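Long-range contacts in secreted protein (Streptomyces lividans TK24, PDB 5LXZ), which probably acts as a secreted copper-radical oxidase of the galactose oxidase-like AA5 family, binding copper: residues G112-H117 / G208-L213; A129-T134 / Y193-L198; V143-V148 / R173-A178. The protein carries 1 engineered substitution. All coordinates share one frame; numbering follows the deposited sequence.

Interaction 1: residues G112-H117 / G208-L213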
loop_
_atom_site.group_PDB
_atom_site.type_symbol
_atom_site.label_atom_id
_atom_site.label_comp_id
_atom_site.label_asym_id
_atom_site.label_seq_id
_atom_site.Cartn_x
_atom_site.Cartn_y
_atom_site.Cartn_z
ATOM N N GLY A 112 -4.077 -0.180 -24.578
ATOM C CA GLY A 112 -3.165 -0.948 -23.786
ATOM C C GLY A 112 -2.990 -2.344 -24.321
ATOM O O GLY A 112 -3.433 -2.632 -25.439
ATOM N N LEU A 113 -2.375 -3.224 -23.542
ATOM C CA LEU A 113 -2.107 -4.577 -24.024
ATOM C C LEU A 113 -3.274 -5.527 -23.806
ATOM O O LEU A 113 -3.847 -5.591 -22.722
ATOM C CB LEU A 113 -0.822 -5.156 -23.444
ATOM C CG LEU A 113 0.427 -4.372 -23.835
ATOM C CD1 LEU A 113 1.626 -4.977 -23.138
ATOM C CD2 LEU A 113 0.634 -4.331 -25.337
ATOM N N MET A 114 -3.653 -6.212 -24.877
ATOM C CA MET A 114 -4.571 -7.334 -24.815
ATOM C C MET A 114 -3.786 -8.628 -24.809
ATOM O O MET A 114 -2.902 -8.830 -25.673
ATOM C CB MET A 114 -5.455 -7.301 -26.062
ATOM C CG MET A 114 -6.547 -8.349 -26.139
ATOM S SD MET A 114 -7.841 -8.108 -24.913
ATOM C CE MET A 114 -8.456 -6.486 -25.325
ATOM N N VAL A 115 -4.073 -9.507 -23.853
ATOM C CA VAL A 115 -3.450 -10.833 -23.833
ATOM C C VAL A 115 -4.434 -11.761 -24.489
ATOM O O VAL A 115 -5.462 -12.084 -23.925
ATOM C CB VAL A 115 -3.108 -11.295 -22.426
ATOM C CG1 VAL A 115 -2.486 -12.700 -22.463
ATOM C CG2 VAL A 115 -2.203 -10.273 -21.785
ATOM N N VAL A 116 -4.128 -12.226 -25.701
ATOM C CA VAL A 116 -5.032 -13.114 -26.393
ATOM C C VAL A 116 -4.689 -14.537 -25.983
ATOM O O VAL A 116 -3.510 -14.912 -25.967
ATOM C CB VAL A 116 -4.956 -12.941 -27.923
ATOM C CG1 VAL A 116 -5.996 -13.799 -28.625
ATOM C CG2 VAL A 116 -5.034 -11.463 -28.331
ATOM N N HIS A 117 -5.727 -15.294 -25.678
ATOM C CA HIS A 117 -5.667 -16.676 -25.236
ATOM C C HIS A 117 -6.126 -17.582 -26.367
ATOM O O HIS A 117 -7.113 -17.306 -26.988
ATOM C CB HIS A 117 -6.595 -16.897 -24.050
ATOM C CG HIS A 117 -6.095 -16.344 -22.768
ATOM N ND1 HIS A 117 -5.839 -15.002 -22.595
ATOM C CD2 HIS A 117 -5.818 -16.934 -21.590
ATOM C CE1 HIS A 117 -5.410 -14.793 -21.368
ATOM N NE2 HIS A 117 -5.402 -15.940 -20.732
ATOM N N GLY A 208 -9.693 -12.591 -25.384
ATOM C CA GLY A 208 -8.700 -11.688 -24.854
ATOM C C GLY A 208 -8.922 -11.446 -23.385
ATOM O O GLY A 208 -10.066 -11.586 -22.904
ATOM N N ILE A 209 -7.853 -11.156 -22.696
ATOM C CA ILE A 209 -7.925 -10.590 -21.323
ATOM C C ILE A 209 -7.089 -9.342 -21.289
ATOM O O ILE A 209 -5.928 -9.362 -21.686
ATOM C CB ILE A 209 -7.426 -11.562 -20.243
ATOM C CG1 ILE A 209 -8.211 -12.867 -20.302
ATOM C CG2 ILE A 209 -7.516 -10.909 -18.852
ATOM C CD1 ILE A 209 -9.572 -12.852 -19.675
ATOM N N ALA A 210 -7.630 -8.238 -20.770
ATOM C CA ALA A 210 -6.856 -7.043 -20.632
ATOM C C ALA A 210 -7.184 -6.431 -19.297
ATOM O O ALA A 210 -8.324 -6.532 -18.864
ATOM C CB ALA A 210 -7.191 -6.055 -21.720
ATOM N N GLN A 211 -6.198 -5.785 -18.708
ATOM C CA GLN A 211 -6.414 -4.864 -17.608
ATOM C C GLN A 211 -6.965 -3.561 -18.137
ATOM O O GLN A 211 -7.441 -3.501 -19.287
ATOM C CB GLN A 211 -5.113 -4.661 -16.834
ATOM C CG GLN A 211 -4.529 -5.927 -16.290
ATOM C CD GLN A 211 -5.463 -6.632 -15.356
ATOM O OE1 GLN A 211 -6.149 -5.997 -14.534
ATOM N NE2 GLN A 211 -5.576 -7.930 -15.530
ATOM N N LYS A 212 -6.976 -2.513 -17.345
ATOM C CA LYS A 212 -7.487 -1.228 -17.802
ATOM C C LYS A 212 -6.907 -0.813 -19.154
ATOM O O LYS A 212 -5.702 -0.928 -19.397
ATOM C CB LYS A 212 -7.278 -0.135 -16.782
ATOM C CG LYS A 212 -5.853 0.217 -16.511
ATOM C CD LYS A 212 -5.742 1.565 -15.800
ATOM C CE LYS A 212 -4.272 1.988 -15.846
ATOM N NZ LYS A 212 -4.022 3.350 -15.299
ATOM N N LEU A 213 -7.797 -0.321 -19.984
ATOM C CA LEU A 213 -7.468 0.214 -21.314
ATOM C C LEU A 213 -7.878 1.679 -21.276
ATOM O O LEU A 213 -9.064 2.026 -21.410
ATOM C CB LEU A 213 -8.177 -0.570 -22.408
ATOM C CG LEU A 213 -7.818 -2.061 -22.504
ATOM C CD1 LEU A 213 -8.731 -2.804 -23.481
ATOM C CD2 LEU A 213 -6.338 -2.277 -22.854
HETATM O O HOH W 1 -3.716 -5.383 -20.056
#

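Interaction 2: residues A129-T134 / Y193-L198. With PO4 (phosphate ion), chain F.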
loop_
_atom_site.group_PDB
_atom_site.type_symbol
_atom_site.label_atom_id
_atom_site.label_comp_id
_atom_site.label_asym_id
_atom_site.label_seq_id
_atom_site.Cartn_x
_atom_site.Cartn_y
_atom_site.Cartn_z
ATOM N N ALA A 129 -4.338 -7.158 -38.087
ATOM C CA ALA A 129 -4.590 -5.795 -37.720
ATOM C C ALA A 129 -6.027 -5.421 -37.999
ATOM O O ALA A 129 -6.615 -5.805 -39.035
ATOM C CB ALA A 129 -3.663 -4.848 -38.479
ATOM N N GLY A 130 -6.585 -4.615 -37.116
ATOM C CA GLY A 130 -7.955 -4.180 -37.228
ATOM C C GLY A 130 -8.945 -5.167 -36.627
ATOM O O GLY A 130 -10.150 -4.964 -36.738
ATOM N N THR A 131 -8.438 -6.178 -35.928
ATOM C CA THR A 131 -9.305 -7.078 -35.156
ATOM C C THR A 131 -9.939 -6.282 -34.012
ATOM O O THR A 131 -9.245 -5.540 -33.306
ATOM C CB THR A 131 -8.522 -8.285 -34.640
ATOM O OG1 THR A 131 -8.096 -9.087 -35.744
ATOM C CG2 THR A 131 -9.344 -9.189 -33.686
ATOM N N LYS A 132 -11.246 -6.490 -33.839
ATOM C CA LYS A 132 -12.032 -5.834 -32.799
ATOM C C LYS A 132 -12.221 -6.772 -31.632
ATOM O O LYS A 132 -12.514 -7.955 -31.816
ATOM C CB LYS A 132 -13.386 -5.452 -33.333
ATOM C CG LYS A 132 -13.366 -4.238 -34.240
ATOM C CD LYS A 132 -14.718 -3.968 -34.866
ATOM C CE LYS A 132 -14.706 -2.663 -35.654
ATOM N NZ LYS A 132 -16.114 -2.260 -35.908
ATOM N N PHE A 133 -12.005 -6.232 -30.427
ATOM C CA PHE A 133 -12.105 -6.973 -29.175
ATOM C C PHE A 133 -13.132 -6.226 -28.365
ATOM O O PHE A 133 -12.993 -5.024 -28.179
ATOM C CB PHE A 133 -10.779 -6.932 -28.440
ATOM C CG PHE A 133 -9.669 -7.631 -29.130
ATOM C CD1 PHE A 133 -8.901 -6.947 -30.073
ATOM C CD2 PHE A 133 -9.349 -8.948 -28.820
ATOM C CE1 PHE A 133 -7.843 -7.596 -30.695
ATOM C CE2 PHE A 133 -8.279 -9.602 -29.445
ATOM C CZ PHE A 133 -7.540 -8.908 -30.383
ATOM N N THR A 134 -14.161 -6.922 -27.860
ATOM C CA THR A 134 -15.258 -6.261 -27.128
ATOM C C THR A 134 -15.360 -6.873 -25.729
ATOM O O THR A 134 -15.426 -8.080 -25.585
ATOM C CB THR A 134 -16.573 -6.379 -27.892
ATOM O OG1 THR A 134 -16.394 -5.782 -29.179
ATOM C CG2 THR A 134 -17.691 -5.682 -27.200
ATOM N N TYR A 193 -12.476 -10.401 -23.280
ATOM C CA TYR A 193 -12.860 -9.747 -24.514
ATOM C C TYR A 193 -13.206 -10.759 -25.575
ATOM O O TYR A 193 -12.437 -11.680 -25.808
ATOM C CB TYR A 193 -11.725 -8.838 -25.037
ATOM C CG TYR A 193 -11.628 -7.588 -24.210
ATOM C CD1 TYR A 193 -11.026 -7.617 -22.947
ATOM C CD2 TYR A 193 -12.187 -6.408 -24.618
ATOM C CE1 TYR A 193 -10.970 -6.489 -22.151
ATOM C CE2 TYR A 193 -12.161 -5.272 -23.830
ATOM C CZ TYR A 193 -11.547 -5.304 -22.585
ATOM O OH TYR A 193 -11.580 -4.155 -21.789
ATOM N N ARG A 194 -14.336 -10.572 -26.235
ATOM C CA ARG A 194 -14.745 -11.368 -27.375
ATOM C C ARG A 194 -14.003 -10.869 -28.611
ATOM O O ARG A 194 -13.911 -9.703 -28.818
ATOM C CB ARG A 194 -16.268 -11.244 -27.573
ATOM C CG ARG A 194 -16.828 -12.354 -28.475
ATOM C CD ARG A 194 -18.320 -12.149 -28.740
ATOM N NE ARG A 194 -18.567 -11.083 -29.689
ATOM C CZ ARG A 194 -18.588 -11.216 -31.019
ATOM N NH1 ARG A 194 -18.300 -12.369 -31.580
ATOM N NH2 ARG A 194 -18.846 -10.167 -31.779
ATOM N N VAL A 195 -13.475 -11.792 -29.413
ATOM C CA VAL A 195 -12.842 -11.447 -30.680
ATOM C C VAL A 195 -13.884 -11.453 -31.773
ATOM O O VAL A 195 -14.434 -12.509 -32.102
ATOM C CB VAL A 195 -11.746 -12.457 -31.030
ATOM C CG1 VAL A 195 -11.069 -12.058 -32.349
ATOM C CG2 VAL A 195 -10.736 -12.539 -29.898
ATOM N N GLN A 196 -14.174 -10.282 -32.316
ATOM C CA GLN A 196 -15.207 -10.178 -33.349
ATOM C C GLN A 196 -14.768 -10.872 -34.647
ATOM O O GLN A 196 -13.619 -10.795 -35.039
ATOM C CB GLN A 196 -15.528 -8.733 -33.654
ATOM C CG GLN A 196 -16.141 -7.987 -32.491
ATOM C CD GLN A 196 -16.740 -6.655 -32.890
ATOM O OE1 GLN A 196 -17.019 -6.384 -34.089
ATOM N NE2 GLN A 196 -16.957 -5.810 -31.906
ATOM N N GLY A 197 -15.710 -11.562 -35.280
ATOM C CA GLY A 197 -15.459 -12.185 -36.578
ATOM C C GLY A 197 -15.060 -13.634 -36.554
ATOM O O GLY A 197 -15.009 -14.241 -37.601
ATOM N N LEU A 198 -14.788 -14.203 -35.380
ATOM C CA LEU A 198 -14.590 -15.633 -35.255
ATOM C C LEU A 198 -15.940 -16.347 -35.022
ATOM O O LEU A 198 -16.894 -15.762 -34.486
ATOM C CB LEU A 198 -13.659 -15.926 -34.084
ATOM C CG LEU A 198 -12.286 -15.246 -34.071
ATOM C CD1 LEU A 198 -11.508 -15.731 -32.858
ATOM C CD2 LEU A 198 -11.485 -15.553 -35.336
HETATM P P PO4 F . -20.476 -7.985 -29.170
HETATM O O1 PO4 F . -20.420 -8.021 -30.691
HETATM O O2 PO4 F . -19.244 -8.626 -28.617
HETATM O O3 PO4 F . -20.646 -6.517 -28.750
HETATM O O4 PO4 F . -21.684 -8.707 -28.703
HETATM O O HOH W 2 -12.550 -8.334 -35.704
#

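Interaction 3: residues V143-V148 / R173-A178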
loop_
_atom_site.group_PDB
_atom_site.type_symbol
_atom_site.label_atom_id
_atom_site.label_comp_id
_atom_site.label_asym_id
_atom_site.label_seq_id
_atom_site.Cartn_x
_atom_site.Cartn_y
_atom_site.Cartn_z
ATOM N N VAL A 143 -9.405 -1.982 -30.921
ATOM C CA VAL A 143 -8.931 -2.508 -32.192
ATOM C C VAL A 143 -7.421 -2.674 -32.176
ATOM O O VAL A 143 -6.726 -1.765 -31.716
ATOM C CB VAL A 143 -9.300 -1.517 -33.315
ATOM C CG1 VAL A 143 -9.071 -2.161 -34.670
ATOM C CG2 VAL A 143 -10.750 -1.074 -33.182
ATOM N N SER A 144 -6.910 -3.790 -32.682
ATOM C CA SER A 144 -5.474 -3.949 -32.814
ATOM C C SER A 144 -4.929 -3.118 -33.994
ATOM O O SER A 144 -5.635 -2.875 -34.958
ATOM C CB SER A 144 -5.115 -5.406 -33.025
ATOM O OG SER A 144 -5.700 -5.898 -34.248
ATOM N N LYS A 145 -3.675 -2.692 -33.887
ATOM C CA LYS A 145 -3.001 -1.926 -34.950
ATOM C C LYS A 145 -2.025 -2.764 -35.773
ATOM O O LYS A 145 -1.620 -2.381 -36.886
ATOM C CB LYS A 145 -2.289 -0.715 -34.336
ATOM C CG LYS A 145 -3.215 0.274 -33.636
ATOM C CD LYS A 145 -4.156 0.959 -34.606
ATOM C CE LYS A 145 -5.042 1.966 -33.892
ATOM N NZ LYS A 145 -6.084 2.476 -34.808
ATOM N N ASP A 146 -1.667 -3.911 -35.245
ATOM C CA ASP A 146 -0.818 -4.875 -35.872
ATOM C C ASP A 146 -1.431 -6.251 -35.755
ATOM O O ASP A 146 -2.226 -6.524 -34.853
ATOM C CB ASP A 146 0.553 -4.930 -35.184
ATOM C CG ASP A 146 1.543 -3.944 -35.766
ATOM O OD1 ASP A 146 1.493 -3.686 -36.997
ATOM O OD2 ASP A 146 2.358 -3.437 -34.976
ATOM N N PRO A 147 -1.003 -7.167 -36.620
ATOM C CA PRO A 147 -1.373 -8.568 -36.459
ATOM C C PRO A 147 -0.707 -9.175 -35.252
ATOM O O PRO A 147 0.339 -8.673 -34.782
ATOM C CB PRO A 147 -0.864 -9.229 -37.755
ATOM C CG PRO A 147 0.258 -8.358 -38.160
ATOM C CD PRO A 147 -0.128 -6.966 -37.798
ATOM N N VAL A 148 -1.323 -10.233 -34.729
ATOM C CA VAL A 148 -0.763 -10.993 -33.642
ATOM C C VAL A 148 -0.889 -12.477 -33.905
ATOM O O VAL A 148 -1.967 -12.969 -34.324
ATOM C CB VAL A 148 -1.395 -10.649 -32.261
ATOM C CG1 VAL A 148 -2.903 -10.911 -32.235
ATOM C CG2 VAL A 148 -0.663 -11.388 -31.120
ATOM N N ARG A 173 0.389 -11.286 -26.826
ATOM C CA ARG A 173 0.094 -9.902 -26.469
ATOM C C ARG A 173 0.047 -8.993 -27.661
ATOM O O ARG A 173 0.915 -9.060 -28.530
ATOM C CB ARG A 173 1.116 -9.386 -25.470
ATOM C CG ARG A 173 1.153 -10.249 -24.234
ATOM C CD ARG A 173 1.867 -9.653 -23.055
ATOM N NE ARG A 173 3.024 -8.857 -23.436
ATOM C CZ ARG A 173 3.641 -7.981 -22.642
ATOM N NH1 ARG A 173 3.257 -7.780 -21.363
ATOM N NH2 ARG A 173 4.685 -7.317 -23.132
ATOM N N ILE A 174 -0.921 -8.088 -27.683
ATOM C CA ILE A 174 -1.069 -7.114 -28.747
ATOM C C ILE A 174 -1.648 -5.798 -28.223
ATOM O O ILE A 174 -2.602 -5.792 -27.426
ATOM C CB ILE A 174 -1.910 -7.708 -29.884
ATOM C CG1 ILE A 174 -1.873 -6.837 -31.125
ATOM C CG2 ILE A 174 -3.348 -7.991 -29.461
ATOM C CD1 ILE A 174 -0.488 -6.803 -31.772
ATOM N N TYR A 175 -1.101 -4.673 -28.682
ATOM C CA TYR A 175 -1.640 -3.384 -28.342
ATOM C C TYR A 175 -2.993 -3.217 -29.038
ATOM O O TYR A 175 -3.121 -3.471 -30.254
ATOM C CB TYR A 175 -0.655 -2.253 -28.722
ATOM C CG TYR A 175 -1.215 -0.889 -28.492
ATOM C CD1 TYR A 175 -1.291 -0.340 -27.189
ATOM C CD2 TYR A 175 -1.722 -0.126 -29.538
ATOM C CE1 TYR A 175 -1.818 0.900 -26.962
ATOM C CE2 TYR A 175 -2.268 1.136 -29.311
ATOM C CZ TYR A 175 -2.317 1.646 -28.032
ATOM O OH TYR A 175 -2.869 2.852 -27.795
ATOM N N VAL A 176 -3.977 -2.758 -28.285
ATOM C CA VAL A 176 -5.266 -2.396 -28.793
ATOM C C VAL A 176 -5.629 -0.987 -28.385
ATOM O O VAL A 176 -5.137 -0.467 -27.389
ATOM C CB VAL A 176 -6.378 -3.396 -28.398
ATOM C CG1 VAL A 176 -6.024 -4.781 -28.886
ATOM C CG2 VAL A 176 -6.627 -3.373 -26.896
ATOM N N GLU A 177 -6.472 -0.340 -29.180
ATOM C CA GLU A 177 -6.837 1.038 -28.966
ATOM C C GLU A 177 -8.283 1.293 -29.324
ATOM O O GLU A 177 -8.786 0.713 -30.299
ATOM C CB GLU A 177 -5.927 1.878 -29.851
ATOM C CG GLU A 177 -5.955 3.368 -29.629
ATOM C CD GLU A 177 -4.828 4.021 -30.408
ATOM O OE1 GLU A 177 -3.707 4.076 -29.887
ATOM O OE2 GLU A 177 -5.093 4.476 -31.548
ATOM N N ALA A 178 -8.922 2.208 -28.629
ATOM C CA ALA A 178 -10.283 2.625 -28.982
ATOM C C ALA A 178 -10.274 3.287 -30.365
ATOM O O ALA A 178 -9.300 3.883 -30.754
ATOM C CB ALA A 178 -10.829 3.594 -27.966
HETATM O O HOH W 3 -1.477 -3.506 -32.315
HETATM O O HOH W 4 -7.467 3.930 -32.841
#

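Interaction 1: residues G112-H117 / G208-L213
Val115 and Ile209 form an antiparallel hydrogen-bonded pair: Val115 N donates to Ile209 O (2.9 Å) and Ile209 N to Val115 O (2.8 Å). Val115 O also accepts a longer bond from His117 ND1 (3.2 Å), which approaches well above the carbonyl plane, from the face opposite Ile209 N; since Val115 O lies in the imidazole plane, this bond, with the stack of Tyr207 on the ring, would limit the ring's rotation. Where the chain leaves the strand after Ala210, a water bridges Leu113 O and Gln211 N in place of a direct rung. Beyond the backbone, Ile209 CG1 meets His117 CE1 at 3.6 Å. On the face holding Met114 and Ala210, the methionine chain folds back at chi2 and chi3, laying SD 3.7 Å from Gly208 CA, a closeness that leaves little room for a beta carbon at Gly208. Met114 CE then reaches Ala210 CB (3.8 Å), and Leu213 CD1 lies just beyond. Leu213 CD2 packs on the backbone of Gly112. Phe133, Val176 and Tyr193, from three other strands of the barrel, pack on Met114, making this an antiparallel strand pairing with an apolar interior, typical of a beta barrel such as the GlxA barrel domain.

Interaction 2: residues A129-T134 / Y193-L198
Thr134 and Gln196 meet because both first torsions turn the side chain beside its own backbone N: Thr134 OG1 (chi1 -58°) and Gln196 CG (chi1 -65°) each stand anti to the carbonyl carbon, and the extended glutamine then carries its amide across to the hydroxyl. They belong to an antiparallel pairing of the GlxA beta barrel domain, strand 132-135 against strand 191-195, with Gln196 just past the end of the latter. Thr134 and Arg194 are the hydrogen-bonded pair, Arg194 N to Thr134 O at 2.8 Å and Thr134 N to Arg194 O in return. Gln196 N adds a third backbone bond to Lys132 O, just as the chain enters the type II turn from Val195 to Leu198, which has Gly197 at its third position. Here a water bridges Lys132 N and Gln196 O.

On the apolar face, Phe133 and Val195 form the non-hydrogen-bonded pair and point the same way, side by side, with Phe133 CE2 3.9 Å from Val195 CG2. Tyr193 CB comes to the edge of the phenylalanine ring, while Thr131 CG2 touches Val195 CG1 (3.6 Å). Met114 and Val116 pack against Phe133 within the barrel, and the Tyr193 hydroxyl is hydrogen-bonded to Asn138.

On the other face, Arg194 bends at chi3 to hold a phosphate, probably from the crystallisation liquor, at the edge of its guanidinium: NE donates to phosphate O2 (2.8 Å) almost straight, and NH2 to O1. Lys132 runs extended over the glutamine amide, its CD 3.4 Å from Gln196 OE1. With OG1 nearly in the amide plane, Gln196 NE2 donates to Thr134 OG1 at 2.8 Å, and that hydroxyl oxygen is also hydrogen-bonded to Thr141 OG1.

Interaction 3: residues V143-V148 / R173-A178
Val143 and Glu177 share two backbone hydrogen bonds, Val143 N to Glu177 O (2.8 Å) and Glu177 N to Val143 O (2.9 Å), each donor standing well above the acceptor's carbonyl plane. Next to them Ser144 and Val176 make the antiparallel non-hydrogen-bonded pair, with Ser144 CA directed at Tyr175 O. A water joins Lys145 N to Tyr175 O as residues 145-147 leave the strand.

Tyr175 and Lys145 converge on Glu177. Tyr175 OH donates to Glu177 OE1 at 2.6 Å, onto that oxygen's anti lone pair, away from OE2; the carboxylate oxygen lies in the phenol plane, at the ring edge, and Asp106 N bonds it too. Lys145 bends at chi2 and brings its CE within 3.4 Å of Glu177 OE2; its NZ makes only a long salt bridge to that oxygen (4.0 Å), supplemented by a water that also reaches Ala178 O. Replacing Glu177 by alanine is likely to leave the Tyr175 hydroxyl and Asp106 N without this acceptor and the Lys145 ammonium without its counter-charge.

The apolar contact centres on Ile174. Val148 CB sits 3.8 Å from Ile174 CB, and with CG1 anti to the backbone N (chi1 -169°) the isoleucine lays CD1 under the bend at 146-147, 3.5 Å from Asp146 O and close to Pro147 O.

Ile174 also packs on Met114 and Val116. Backbone bonds from Ile174 to Met114 and Val176 to Gly112 place strand 164-177 between strands 141-144 and 111-118 in the barrel, while Ser144 is backbone-bonded to Gly130 and Thr131 ahead of strand 132-135.

Overall arrangement
From the N terminus the chain lays down 112-117, 129-134 and 143-148, then returns through 173-178, 193-198 and 208-213 in reverse order. Interaction 3 therefore closes the innermost loop, interaction 2 encloses it, interaction 1 encloses both, and none cross. Neighbouring pairings link them: strand 111-118 also bonds strand 164-177, strand 132-135 bonds 141-144, and strand 191-195 bonds 206-210. Together these six antiparallel strands run round into a closed barrel, with Tyr193 of interaction 2 packed on Ala210 and Leu213 of interaction 1. The barrel lies far from the chain's centre, with the side chain of Arg173 about 11 Å and that of Leu113 about 12 Å from a copper ion.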